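Long-range contact in ABC transporter substrate-binding protein (Bradyrhizobium japonicum, PDB 4I1D), which probably binds small solutes in the periplasm, perhaps polyamines such as putrescine and spermidine, for uptake by an ABC transporter: residues A204-V209 with I265-G270. Sequence-based numbering, arbitrary orientation.
Sequences AWNGRV and IDYGPG. With MLT (D-malate), chain U; SO4 (sulfate ion), chain J.
The amide of Asn206 grips Asp266 twice through one nitrogen. ND2 donates to the backbone O of Asp266 at 2.8 Å, in the carbonyl plane, and to carboxylate oxygen OD2 of the same residue, also at 2.8 Å. The second bond is more bent (136° at the hydrogen) and meets OD2 from above the carboxylate plane; amide and carboxylate planes stand 75° apart. With CG of Asn206 between its backbone N and carbonyl carbon (chi1 73°), the amide reaches across to the turn. Asparagine suits this place because its other end is an acceptor: OD1 takes a hydrogen bond from the backbone N of Ser106 and lies at the ring edge of Tyr267, 3.6 Å from CE1. A leucine here would probably leave the Asp266 carbonyl and the Ser106 N-H without their buried mate. Asp266 centres an inverse gamma turn, which presents its carbonyl and side chain to the same amide. Next door, the Tyr267 hydroxyl packs on the helix backbone, OH 3.4 Å from CA of Gly207; glycine fits since any CB would clash with that oxygen. One residue on, Arg208 reaches the ligand instead, its NE and NH2 binding the two oxygens of one malate carboxylate, while NH1 makes a salt bridge to Asp37 of the second subunit. Trp205, the N-cap residue, adds its ring beside malate. In this periplasmic binding protein fold, the contact joins the start of helix 206-214 to the loop entering strand 268-269, both flanking strand 100-112, which pairs with strands 201-205 and 268-269.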
# COMPACT_ATOMS: atom_id res chain seq x y z
N ALA A 204 10.56 28.62 21.65
CA ALA A 204 11.87 28.24 21.15
C ALA A 204 12.81 28.02 22.33
O ALA A 204 12.60 28.55 23.42
CB ALA A 204 12.42 29.36 20.22
N TRP A 205 13.86 27.24 22.10
CA TRP A 205 14.89 27.05 23.10
C TRP A 205 15.69 28.34 23.27
O TRP A 205 16.08 28.97 22.28
CB TRP A 205 15.77 25.85 22.72
CG TRP A 205 15.00 24.53 22.76
CD1 TRP A 205 14.23 24.06 23.80
CD2 TRP A 205 14.93 23.52 21.75
NE1 TRP A 205 13.70 22.83 23.49
CE2 TRP A 205 14.11 22.47 22.24
CE3 TRP A 205 15.50 23.38 20.47
CZ2 TRP A 205 13.83 21.33 21.50
CZ3 TRP A 205 15.22 22.24 19.74
CH2 TRP A 205 14.40 21.23 20.25
N ASN A 206 15.92 28.75 24.51
CA ASN A 206 16.49 30.06 24.75
C ASN A 206 17.85 30.24 24.06
O ASN A 206 18.20 31.33 23.64
CB ASN A 206 16.61 30.34 26.25
CG ASN A 206 17.73 29.54 26.89
OD1 ASN A 206 17.56 28.36 27.19
ND2 ASN A 206 18.87 30.18 27.09
N GLY A 207 18.59 29.14 23.93
CA GLY A 207 19.90 29.18 23.28
C GLY A 207 19.86 29.53 21.81
O GLY A 207 20.76 30.19 21.30
N ARG A 208 18.81 29.08 21.12
CA ARG A 208 18.62 29.38 19.70
C ARG A 208 18.25 30.84 19.50
O ARG A 208 18.67 31.48 18.54
CB ARG A 208 17.55 28.48 19.08
CG ARG A 208 18.02 27.07 18.72
CD ARG A 208 19.00 27.11 17.54
NE ARG A 208 19.44 25.77 17.14
CZ ARG A 208 20.30 25.55 16.14
NH1 ARG A 208 20.78 26.57 15.45
NH2 ARG A 208 20.66 24.31 15.84
N VAL A 209 17.46 31.38 20.42
CA VAL A 209 17.06 32.78 20.31
C VAL A 209 18.22 33.71 20.59
O VAL A 209 18.47 34.64 19.82
CB VAL A 209 15.93 33.13 21.30
CG1 VAL A 209 15.52 34.59 21.12
CG2 VAL A 209 14.76 32.20 21.09
N ILE A 265 27.98 29.61 26.41
CA ILE A 265 26.65 29.41 25.88
C ILE A 265 25.62 29.72 26.95
O ILE A 265 25.89 29.60 28.14
CB ILE A 265 26.48 27.98 25.32
CG1 ILE A 265 25.26 27.91 24.39
CG2 ILE A 265 26.43 26.95 26.46
CD1 ILE A 265 25.17 26.62 23.62
N ASP A 266 24.45 30.15 26.51
CA ASP A 266 23.39 30.63 27.38
C ASP A 266 22.62 29.50 28.09
O ASP A 266 21.38 29.51 28.13
CB ASP A 266 22.42 31.49 26.57
CG ASP A 266 21.48 32.30 27.44
OD1 ASP A 266 21.90 32.70 28.54
OD2 ASP A 266 20.32 32.53 27.02
N TYR A 267 23.34 28.54 28.65
CA TYR A 267 22.69 27.47 29.40
C TYR A 267 23.20 27.49 30.83
O TYR A 267 24.29 28.01 31.09
CB TYR A 267 22.92 26.11 28.74
CG TYR A 267 22.27 26.02 27.38
CD1 TYR A 267 21.02 26.60 27.16
CD2 TYR A 267 22.90 25.40 26.30
CE1 TYR A 267 20.41 26.54 25.91
CE2 TYR A 267 22.29 25.34 25.04
CZ TYR A 267 21.04 25.91 24.85
OH TYR A 267 20.42 25.86 23.62
N GLY A 268 22.41 26.96 31.75
CA GLY A 268 22.76 26.99 33.16
C GLY A 268 23.53 25.74 33.55
O GLY A 268 23.38 24.70 32.90
N PRO A 269 24.35 25.84 34.60
CA PRO A 269 25.13 24.68 35.04
C PRO A 269 24.24 23.63 35.72
O PRO A 269 23.41 24.00 36.56
CB PRO A 269 26.13 25.28 36.04
CG PRO A 269 25.42 26.46 36.62
CD PRO A 269 24.50 26.99 35.52
N GLY A 270 24.38 22.36 35.35
CA GLY A 270 23.68 21.30 36.05
C GLY A 270 24.02 21.27 37.53
O GLY A 270 23.18 20.93 38.37
C1 MLT U . 16.86 19.46 16.81
O1 MLT U . 17.50 18.48 16.38
O2 MLT U . 15.68 19.30 17.18
C2 MLT U . 17.51 20.82 16.91
O3 MLT U . 18.42 21.09 15.85
C3 MLT U . 18.27 20.89 18.22
C4 MLT U . 19.10 22.14 18.18
O4 MLT U . 20.26 22.10 17.71
O5 MLT U . 18.65 23.23 18.61
S SO4 J . 25.06 33.03 24.15
O1 SO4 J . 26.40 32.90 24.70
O2 SO4 J . 24.35 31.76 24.28
O3 SO4 J . 24.34 34.07 24.88
O4 SO4 J . 25.13 33.39 22.73